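PDB 2E3U: hypothetical protein PH1566 from Pyrococcus horikoshii, which probably binds RNA through its two KH domains and is an archaeal Dim2p, a factor for processing pre-ribosomal RNA. Local coordinates for residues E36-P41 with V76-T81; K42-V47 with L98-G103; E117-I122 with A170-P175. One frame throughout, in Å; residues are numbered along the deposited sequence.

Contact 1. Residues E36-P41 with V76-T81; sequences EYVKIP and VWITST
V38, V76 and I78 pack together on one face of two antiparallel strands, while Y37 and W77 meet on the other. Four nearly straight backbone bonds hold the pairing: E36 with I78 and V38 with V76 each bond in both directions. The I78 N to E36 O bond, 2.7 Å, lies in the carbonyl plane, whereas V76 N approaches V38 O from above its plane, at 2.8 Å. Y37 and W77 form the non-hydrogen-bonded pair between them, where W77 CA comes 3.3 Å from E36 O in a CA-H...O contact.

The buried face is mainly aliphatic, with E36 at its partly exposed end. V38 CG2 lies 4.1 Å from V76 CB and, diagonally, 4.1 Å from I78 CD1. I40 extends this row past the strand end, its CG1 4.3 Å from V76 CG2. Helix 87-101 covers the face, with E36 against V90 and W91, V38 on R94 and I78 on A93.

The solvent side is more open and carries a single aromatic pair. Y37 CG stands anti to the backbone N (chi1 159°), which sets the ring beside the indole. Its CD2 edge then points at one face of W77, near the rim, 3.5 Å from W77 NE1. The planes meet at 65°, an offset edge-to-face stack. Beyond it the Y37 hydroxyl is hydrogen-bonded to E75.

Strand order 1-3-2, two helices between the first and second strands and another after the third match the antiparallel sheet of a type I KH domain.

Contact 2. Residues K42-V47 with L98-G103; sequences KDRIAV and LAIGRG
I100 O, near the end of helix 87-101, is gripped by R44 from the facing helix and by its own chain. R44 NE donates at 2.7 Å, bent to 149° at the hydrogen, and R44 NH1 adds a weak bond of 3.1 Å to the same oxygen. G103 N reaches I100 O at 3.0 Å from the opposite face of the carbonyl plane, as part of the Schellman motif that ends the helix with G103 at positive phi.

The arginine folds to get there: bends at chi2 (-63°) and chi3 (-69°) turn the guanidinium back across the helix end. R44 CG touches G101 O at 3.3 Å, and G103 CA lies over one guanidinium face, toward its rim. V47 approaches the other face and I100 CG2, but its rotamer is doubtful. Y165, from strand 161-165, also touches R44.

A leucine in place of R44 would probably leave I100 O with the G103 N bond as its main grip and open a gap beside G103. A cation laid on a helix C-terminus, where carbonyls point outward, is likely to be favoured by the helix dipole, so R44 probably ties helix 42-49 to the end of helix 87-101 by charge as well as by hydrogen bonds.

Contact 3. Residues E117-I122 with A170-P175; sequences EYLEII and AIIGNP
In the second KH domain the first and third strands of the three-stranded antiparallel sheet meet here, Y118, L119, E120 and I121 lying opposite G173, I172, I171 and A170. Y118 pairs with G173 and E120 with I171 through two backbone bonds each. E120 N to I171 O, 2.8 Å, lies in the carbonyl plane. Y118 N meets G173 O at 2.9 Å but is tilted 35° from the G173 carbonyl plane, toward the end of the pairing. The non-hydrogen-bonded pairs between and beyond are closer at the backbone and add CA-H...O contacts, among them I172 CA to Y118 O at 3.2 Å.

On the face of L119, I121, A170 and I172 the contacts are aliphatic. With chi1 at 173° and chi2 at 60°, L119 brings CD1 toward the neighbouring strand, 3.9 Å from I172 CG1. I121 CD1 presses on A170 CB at 3.5 Å, tight for two methyl groups. E117 crosses I172 at about a right angle, with CG 3.8 Å from I172 CG2, and its carboxylate goes on to a salt bridge with R111.

On the reverse face the Y118 ring crosses P175 obliquely, CE2 being 3.8 Å from P175 CG. E120 turns its carboxylate off the strand into a salt bridge with K182.

N174 occupies the N-cap position before helix 175-189, and its backbone N bonds Q177 OE1. That helix packs on the face of Y118, E120 and I171 through I178. The L119 and I172 face instead meets helix 87-101, which follows strand 75-80, at D95, L98 and A99; strand 161-165 completes the sheet on the far side of strand 168-173.

In the fold
Contact 1 pairs strands of the first KH domain and interlocks with contact 2 along the chain, each segment of contact 1 leading on to one of contact 2: strand 35-39 runs into helix 42-49, strand 75-80 into helix 87-101. Their centres are about 13 Å apart, and they touch where V38 meets L98. Contact 3 follows later, in the second KH domain, about 16 Å from contact 2 and 18 Å from contact 1 between centres. It touches contact 2 through L98 on L119 and R102 on I121, but not contact 1. Helix 87-101 therefore lies between the two sheets and packs on both, consistent with a fixed relative placement of the two KH domains.

Contact 1. Residues E36-P41 with V76-T81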
loop_
_atom_site.group_PDB
_atom_site.type_symbol
_atom_site.label_atom_id
_atom_site.label_comp_id
_atom_site.label_asym_id
_atom_site.label_seq_id
_atom_site.Cartn_x
_atom_site.Cartn_y
_atom_site.Cartn_z
ATOM N N GLU A 36 -7.998 -13.018 -9.621
ATOM C CA GLU A 36 -7.205 -11.799 -9.847
ATOM C C GLU A 36 -5.741 -12.162 -10.002
ATOM O O GLU A 36 -5.201 -13.018 -9.293
ATOM C CB GLU A 36 -7.369 -10.776 -8.715
ATOM C CG GLU A 36 -8.800 -10.356 -8.440
ATOM C CD GLU A 36 -9.457 -9.579 -9.598
ATOM O OE1 GLU A 36 -8.756 -8.726 -10.222
ATOM O OE2 GLU A 36 -10.669 -9.824 -9.864
ATOM N N TYR A 37 -5.087 -11.513 -10.944
ATOM C CA TYR A 37 -3.689 -11.834 -11.210
ATOM C C TYR A 37 -2.863 -10.590 -10.981
ATOM O O TYR A 37 -3.164 -9.552 -11.558
ATOM C CB TYR A 37 -3.518 -12.312 -12.656
ATOM C CG TYR A 37 -2.112 -12.207 -13.199
ATOM C CD1 TYR A 37 -1.642 -11.015 -13.759
ATOM C CD2 TYR A 37 -1.264 -13.305 -13.184
ATOM C CE1 TYR A 37 -0.347 -10.910 -14.286
ATOM C CE2 TYR A 37 0.035 -13.234 -13.727
ATOM C CZ TYR A 37 0.485 -12.032 -14.272
ATOM O OH TYR A 37 1.760 -11.945 -14.779
ATOM N N VAL A 38 -1.816 -10.689 -10.171
ATOM C CA VAL A 38 -0.877 -9.546 -10.048
ATOM C C VAL A 38 0.591 -9.952 -10.113
ATOM O O VAL A 38 0.914 -11.119 -10.223
ATOM C CB VAL A 38 -1.141 -8.658 -8.764
ATOM C CG1 VAL A 38 -2.543 -8.070 -8.784
ATOM C CG2 VAL A 38 -0.874 -9.415 -7.472
ATOM N N LYS A 39 1.481 -8.975 -10.028
ATOM C CA LYS A 39 2.905 -9.256 -9.994
ATOM C C LYS A 39 3.511 -8.316 -8.981
ATOM O O LYS A 39 3.279 -7.111 -9.062
ATOM C CB LYS A 39 3.508 -9.015 -11.394
ATOM C CG LYS A 39 4.863 -9.666 -11.662
ATOM C CD LYS A 39 4.914 -10.196 -13.103
ATOM C CE LYS A 39 6.292 -10.735 -13.464
ATOM N NZ LYS A 39 6.522 -10.921 -14.953
ATOM N N ILE A 40 4.263 -8.870 -8.022
ATOM C CA ILE A 40 4.973 -8.098 -6.992
ATOM C C ILE A 40 6.484 -8.299 -7.197
ATOM O O ILE A 40 6.882 -9.245 -7.866
ATOM C CB ILE A 40 4.510 -8.467 -5.532
ATOM C CG1 ILE A 40 5.002 -9.878 -5.098
ATOM C CG2 ILE A 40 2.983 -8.328 -5.405
ATOM C CD1 ILE A 40 4.890 -10.123 -3.538
ATOM N N PRO A 41 7.327 -7.390 -6.660
ATOM C CA PRO A 41 8.783 -7.554 -6.826
ATOM C C PRO A 41 9.277 -8.826 -6.187
ATOM O O PRO A 41 8.755 -9.218 -5.145
ATOM C CB PRO A 41 9.390 -6.348 -6.063
ATOM C CG PRO A 41 8.278 -5.410 -5.806
ATOM C CD PRO A 41 6.980 -6.173 -5.893
ATOM N N VAL A 76 1.371 -13.481 -8.776
ATOM C CA VAL A 76 0.424 -13.960 -7.762
ATOM C C VAL A 76 -0.995 -14.010 -8.292
ATOM O O VAL A 76 -1.465 -13.059 -8.910
ATOM C CB VAL A 76 0.454 -13.118 -6.441
ATOM C CG1 VAL A 76 -0.347 -13.814 -5.308
ATOM C CG2 VAL A 76 1.924 -12.818 -5.983
ATOM N N TRP A 77 -1.652 -15.145 -8.041
ATOM C CA TRP A 77 -3.048 -15.383 -8.372
ATOM C C TRP A 77 -3.912 -15.413 -7.101
ATOM O O TRP A 77 -3.655 -16.182 -6.187
ATOM C CB TRP A 77 -3.199 -16.725 -9.145
ATOM C CG TRP A 77 -2.549 -16.730 -10.481
ATOM C CD1 TRP A 77 -3.160 -16.498 -11.671
ATOM C CD2 TRP A 77 -1.154 -17.013 -10.795
ATOM N NE1 TRP A 77 -2.251 -16.578 -12.689
ATOM C CE2 TRP A 77 -1.020 -16.908 -12.190
ATOM C CE3 TRP A 77 -0.021 -17.345 -10.025
ATOM C CZ2 TRP A 77 0.217 -17.103 -12.860
ATOM C CZ3 TRP A 77 1.211 -17.556 -10.686
ATOM C CH2 TRP A 77 1.315 -17.436 -12.094
ATOM N N ILE A 78 -4.954 -14.592 -7.064
ATOM C CA ILE A 78 -5.889 -14.587 -5.977
ATOM C C ILE A 78 -7.193 -15.167 -6.478
ATOM O O ILE A 78 -7.844 -14.593 -7.345
ATOM C CB ILE A 78 -6.089 -13.174 -5.352
ATOM C CG1 ILE A 78 -4.755 -12.576 -4.880
ATOM C CG2 ILE A 78 -7.101 -13.244 -4.180
ATOM C CD1 ILE A 78 -3.963 -11.730 -5.954
ATOM N N THR A 79 -7.567 -16.322 -5.941
ATOM C CA THR A 79 -8.740 -17.030 -6.436
ATOM C C THR A 79 -9.797 -17.243 -5.350
ATOM O O THR A 79 -9.486 -17.427 -4.168
ATOM C CB THR A 79 -8.382 -18.372 -7.159
ATOM O OG1 THR A 79 -7.569 -19.168 -6.302
ATOM C CG2 THR A 79 -7.578 -18.142 -8.406
ATOM N N SER A 80 -11.064 -17.207 -5.753
ATOM C CA SER A 80 -12.111 -17.376 -4.770
ATOM C C SER A 80 -12.274 -18.874 -4.502
ATOM O O SER A 80 -11.839 -19.681 -5.299
ATOM C CB SER A 80 -13.411 -16.736 -5.263
ATOM O OG SER A 80 -13.907 -17.450 -6.359
ATOM N N THR A 81 -12.862 -19.217 -3.357
ATOM C CA THR A 81 -13.189 -20.588 -2.981
ATOM C C THR A 81 -14.707 -20.644 -2.664
ATOM O O THR A 81 -15.415 -19.627 -2.774
ATOM C CB THR A 81 -12.388 -21.027 -1.750
ATOM O OG1 THR A 81 -12.861 -20.320 -0.601
ATOM C CG2 THR A 81 -10.902 -20.751 -1.911
#

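Contact 2. Residues K42-V47 with L98-G103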
loop_
_atom_site.group_PDB
_atom_site.type_symbol
_atom_site.label_atom_id
_atom_site.label_comp_id
_atom_site.label_asym_id
_atom_site.label_seq_id
_atom_site.Cartn_x
_atom_site.Cartn_y
_atom_site.Cartn_z
ATOM N N LYS A 42 10.297 -9.441 -6.784
ATOM C CA LYS A 42 10.966 -10.617 -6.193
ATOM C C LYS A 42 11.457 -10.333 -4.761
ATOM O O LYS A 42 11.386 -11.189 -3.860
ATOM C CB LYS A 42 12.118 -11.074 -7.081
ATOM C CG LYS A 42 11.727 -12.074 -8.196
ATOM C CD LYS A 42 11.140 -11.398 -9.448
ATOM C CE LYS A 42 12.214 -10.914 -10.445
ATOM N NZ LYS A 42 13.023 -12.007 -11.095
ATOM N N ASP A 43 11.964 -9.120 -4.582
ATOM C CA ASP A 43 12.222 -8.515 -3.279
ATOM C C ASP A 43 11.143 -8.798 -2.191
ATOM O O ASP A 43 11.448 -8.985 -0.998
ATOM C CB ASP A 43 12.378 -6.992 -3.497
ATOM C CG ASP A 43 13.349 -6.354 -2.528
ATOM O OD1 ASP A 43 12.874 -5.653 -1.595
ATOM O OD2 ASP A 43 14.582 -6.546 -2.699
ATOM N N ARG A 44 9.885 -8.843 -2.597
ATOM C CA ARG A 44 8.796 -8.879 -1.609
ATOM C C ARG A 44 8.152 -10.235 -1.350
ATOM O O ARG A 44 7.378 -10.394 -0.387
ATOM C CB ARG A 44 7.742 -7.814 -1.935
ATOM C CG ARG A 44 8.319 -6.410 -1.912
ATOM C CD ARG A 44 8.828 -6.037 -0.539
ATOM N NE ARG A 44 7.710 -5.876 0.399
ATOM C CZ ARG A 44 7.852 -5.577 1.689
ATOM N NH1 ARG A 44 6.786 -5.437 2.457
ATOM N NH2 ARG A 44 9.067 -5.375 2.206
ATOM N N ILE A 45 8.474 -11.209 -2.188
ATOM C CA ILE A 45 7.785 -12.504 -2.195
ATOM C C ILE A 45 7.927 -13.189 -0.833
ATOM O O ILE A 45 6.926 -13.693 -0.258
ATOM C CB ILE A 45 8.336 -13.397 -3.330
ATOM C CG1 ILE A 45 7.774 -12.939 -4.681
ATOM C CG2 ILE A 45 8.067 -14.928 -3.061
ATOM C CD1 ILE A 45 8.482 -13.627 -5.900
ATOM N N ALA A 46 9.171 -13.188 -0.332
ATOM C CA ALA A 46 9.503 -13.765 0.956
ATOM C C ALA A 46 8.657 -13.163 2.098
ATOM O O ALA A 46 8.242 -13.890 2.997
ATOM C CB ALA A 46 11.051 -13.660 1.245
ATOM N N VAL A 47 8.376 -11.856 2.045
ATOM C CA VAL A 47 7.476 -11.231 3.038
ATOM C C VAL A 47 5.988 -11.590 2.849
ATOM O O VAL A 47 5.248 -11.768 3.845
ATOM C CB VAL A 47 7.728 -9.687 3.224
ATOM C CG1 VAL A 47 7.466 -8.947 1.983
ATOM C CG2 VAL A 47 6.849 -9.111 4.304
ATOM N N LEU A 98 -0.801 -6.612 -3.275
ATOM C CA LEU A 98 -0.221 -5.395 -3.893
ATOM C C LEU A 98 0.412 -4.411 -2.895
ATOM O O LEU A 98 1.460 -3.842 -3.186
ATOM C CB LEU A 98 -1.283 -4.623 -4.696
ATOM C CG LEU A 98 -1.755 -5.261 -5.987
ATOM C CD1 LEU A 98 -2.894 -4.401 -6.518
ATOM C CD2 LEU A 98 -0.535 -5.324 -6.986
ATOM N N ALA A 99 -0.263 -4.200 -1.752
ATOM C CA ALA A 99 0.229 -3.341 -0.676
ATOM C C ALA A 99 1.563 -3.880 -0.081
ATOM O O ALA A 99 2.513 -3.127 0.077
ATOM C CB ALA A 99 -0.845 -3.197 0.430
ATOM N N ILE A 100 1.605 -5.175 0.251
ATOM C CA ILE A 100 2.854 -5.843 0.648
ATOM C C ILE A 100 3.953 -5.698 -0.442
ATOM O O ILE A 100 5.088 -5.349 -0.158
ATOM C CB ILE A 100 2.594 -7.345 0.995
ATOM C CG1 ILE A 100 1.609 -7.433 2.173
ATOM C CG2 ILE A 100 3.941 -8.100 1.329
ATOM C CD1 ILE A 100 1.079 -8.872 2.439
ATOM N N GLY A 101 3.599 -5.958 -1.684
ATOM C CA GLY A 101 4.508 -5.788 -2.781
ATOM C C GLY A 101 5.063 -4.402 -2.923
ATOM O O GLY A 101 6.219 -4.256 -3.347
ATOM N N ARG A 102 4.267 -3.386 -2.581
ATOM C CA ARG A 102 4.710 -1.991 -2.642
ATOM C C ARG A 102 5.311 -1.466 -1.316
ATOM O O ARG A 102 5.321 -0.249 -1.023
ATOM C CB ARG A 102 3.542 -1.114 -3.112
ATOM C CG ARG A 102 3.166 -1.332 -4.566
ATOM C CD ARG A 102 4.240 -0.723 -5.474
ATOM N NE ARG A 102 5.254 -1.664 -5.916
ATOM C CZ ARG A 102 6.523 -1.348 -6.184
ATOM N NH1 ARG A 102 6.988 -0.111 -6.001
ATOM N NH2 ARG A 102 7.347 -2.293 -6.607
ATOM N N GLY A 103 5.738 -2.396 -0.479
ATOM C CA GLY A 103 6.499 -2.022 0.694
ATOM C C GLY A 103 5.795 -1.942 2.031
ATOM O O GLY A 103 6.476 -1.701 3.023
#

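Contact 3. Residues E117-I122 with A170-P175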
loop_
_atom_site.group_PDB
_atom_site.type_symbol
_atom_site.label_atom_id
_atom_site.label_comp_id
_atom_site.label_asym_id
_atom_site.label_seq_id
_atom_site.Cartn_x
_atom_site.Cartn_y
_atom_site.Cartn_z
ATOM N N GLU A 117 -11.960 1.054 3.167
ATOM C CA GLU A 117 -10.516 1.294 3.033
ATOM C C GLU A 117 -10.059 0.827 1.655
ATOM O O GLU A 117 -10.475 -0.242 1.183
ATOM C CB GLU A 117 -9.730 0.603 4.146
ATOM C CG GLU A 117 -8.709 1.487 4.792
ATOM C CD GLU A 117 -9.205 2.200 6.016
ATOM O OE1 GLU A 117 -10.397 2.224 6.322
ATOM O OE2 GLU A 117 -8.373 2.775 6.700
ATOM N N TYR A 118 -9.224 1.645 1.017
ATOM C CA TYR A 118 -8.755 1.410 -0.348
ATOM C C TYR A 118 -7.244 1.575 -0.404
ATOM O O TYR A 118 -6.632 2.141 0.507
ATOM C CB TYR A 118 -9.390 2.413 -1.324
ATOM C CG TYR A 118 -10.908 2.327 -1.426
ATOM C CD1 TYR A 118 -11.527 1.667 -2.488
ATOM C CD2 TYR A 118 -11.716 2.899 -0.454
ATOM C CE1 TYR A 118 -12.922 1.588 -2.570
ATOM C CE2 TYR A 118 -13.108 2.823 -0.524
ATOM C CZ TYR A 118 -13.699 2.158 -1.574
ATOM O OH TYR A 118 -15.081 2.117 -1.633
ATOM N N LEU A 119 -6.675 1.084 -1.493
ATOM C CA LEU A 119 -5.266 1.138 -1.762
ATOM C C LEU A 119 -5.115 2.036 -2.964
ATOM O O LEU A 119 -5.888 1.914 -3.895
ATOM C CB LEU A 119 -4.721 -0.261 -2.095
ATOM C CG LEU A 119 -3.288 -0.313 -2.568
ATOM C CD1 LEU A 119 -2.263 0.231 -1.530
ATOM C CD2 LEU A 119 -2.939 -1.771 -3.019
ATOM N N GLU A 120 -4.132 2.932 -2.934
ATOM C CA GLU A 120 -3.792 3.733 -4.091
ATOM C C GLU A 120 -2.283 3.713 -4.279
ATOM O O GLU A 120 -1.553 4.077 -3.378
ATOM C CB GLU A 120 -4.340 5.185 -3.993
ATOM C CG GLU A 120 -3.652 6.170 -5.001
ATOM C CD GLU A 120 -4.548 7.259 -5.588
ATOM O OE1 GLU A 120 -4.193 7.804 -6.662
ATOM O OE2 GLU A 120 -5.599 7.607 -5.007
ATOM N N ILE A 121 -1.829 3.274 -5.447
ATOM C CA ILE A 121 -0.402 3.297 -5.800
ATOM C C ILE A 121 -0.078 4.411 -6.800
ATOM O O ILE A 121 -0.665 4.507 -7.873
ATOM C CB ILE A 121 0.100 1.981 -6.439
ATOM C CG1 ILE A 121 -0.506 0.735 -5.793
ATOM C CG2 ILE A 121 1.634 1.929 -6.461
ATOM C CD1 ILE A 121 -0.089 0.488 -4.425
ATOM N N ILE A 122 0.899 5.229 -6.435
ATOM C CA ILE A 122 1.331 6.362 -7.235
ATOM C C ILE A 122 2.748 6.111 -7.746
ATOM O O ILE A 122 3.643 5.814 -6.960
ATOM C CB ILE A 122 1.320 7.669 -6.366
ATOM C CG1 ILE A 122 -0.107 8.043 -5.948
ATOM C CG2 ILE A 122 1.940 8.826 -7.103
ATOM C CD1 ILE A 122 -1.105 8.078 -7.132
ATOM N N ALA A 170 2.643 4.335 -1.916
ATOM C CA ALA A 170 1.346 3.642 -1.823
ATOM C C ALA A 170 0.602 4.122 -0.570
ATOM O O ALA A 170 1.222 4.362 0.448
ATOM C CB ALA A 170 1.523 2.128 -1.807
ATOM N N ILE A 171 -0.715 4.265 -0.673
ATOM C CA ILE A 171 -1.536 4.868 0.357
ATOM C C ILE A 171 -2.711 3.952 0.657
ATOM O O ILE A 171 -3.276 3.348 -0.252
ATOM C CB ILE A 171 -2.051 6.270 -0.054
ATOM C CG1 ILE A 171 -0.910 7.108 -0.661
ATOM C CG2 ILE A 171 -2.678 6.982 1.163
ATOM C CD1 ILE A 171 -1.324 8.518 -1.218
ATOM N N ILE A 172 -3.032 3.806 1.944
ATOM C CA ILE A 172 -4.180 3.022 2.406
ATOM C C ILE A 172 -5.006 3.903 3.299
ATOM O O ILE A 172 -4.481 4.509 4.218
ATOM C CB ILE A 172 -3.780 1.731 3.193
ATOM C CG1 ILE A 172 -3.051 0.742 2.285
ATOM C CG2 ILE A 172 -5.033 1.069 3.746
ATOM C CD1 ILE A 172 -2.298 -0.374 3.047
ATOM N N GLY A 173 -6.286 4.019 2.989
ATOM C CA GLY A 173 -7.130 4.975 3.653
ATOM C C GLY A 173 -8.530 4.908 3.127
ATOM O O GLY A 173 -8.774 4.279 2.111
ATOM N N ASN A 174 -9.465 5.565 3.800
ATOM C CA ASN A 174 -10.729 5.838 3.116
ATOM C C ASN A 174 -10.454 6.893 2.013
ATOM O O ASN A 174 -9.399 7.524 2.026
ATOM C CB ASN A 174 -11.851 6.218 4.102
ATOM C CG ASN A 174 -11.678 7.599 4.711
ATOM O OD1 ASN A 174 -12.048 7.832 5.863
ATOM N ND2 ASN A 174 -11.146 8.520 3.940
ATOM N N PRO A 175 -11.378 7.069 1.040
ATOM C CA PRO A 175 -11.019 7.933 -0.083
ATOM C C PRO A 175 -10.604 9.340 0.324
ATOM O O PRO A 175 -9.807 9.977 -0.371
ATOM C CB PRO A 175 -12.322 7.990 -0.896
ATOM C CG PRO A 175 -12.968 6.641 -0.582
ATOM C CD PRO A 175 -12.745 6.543 0.898
#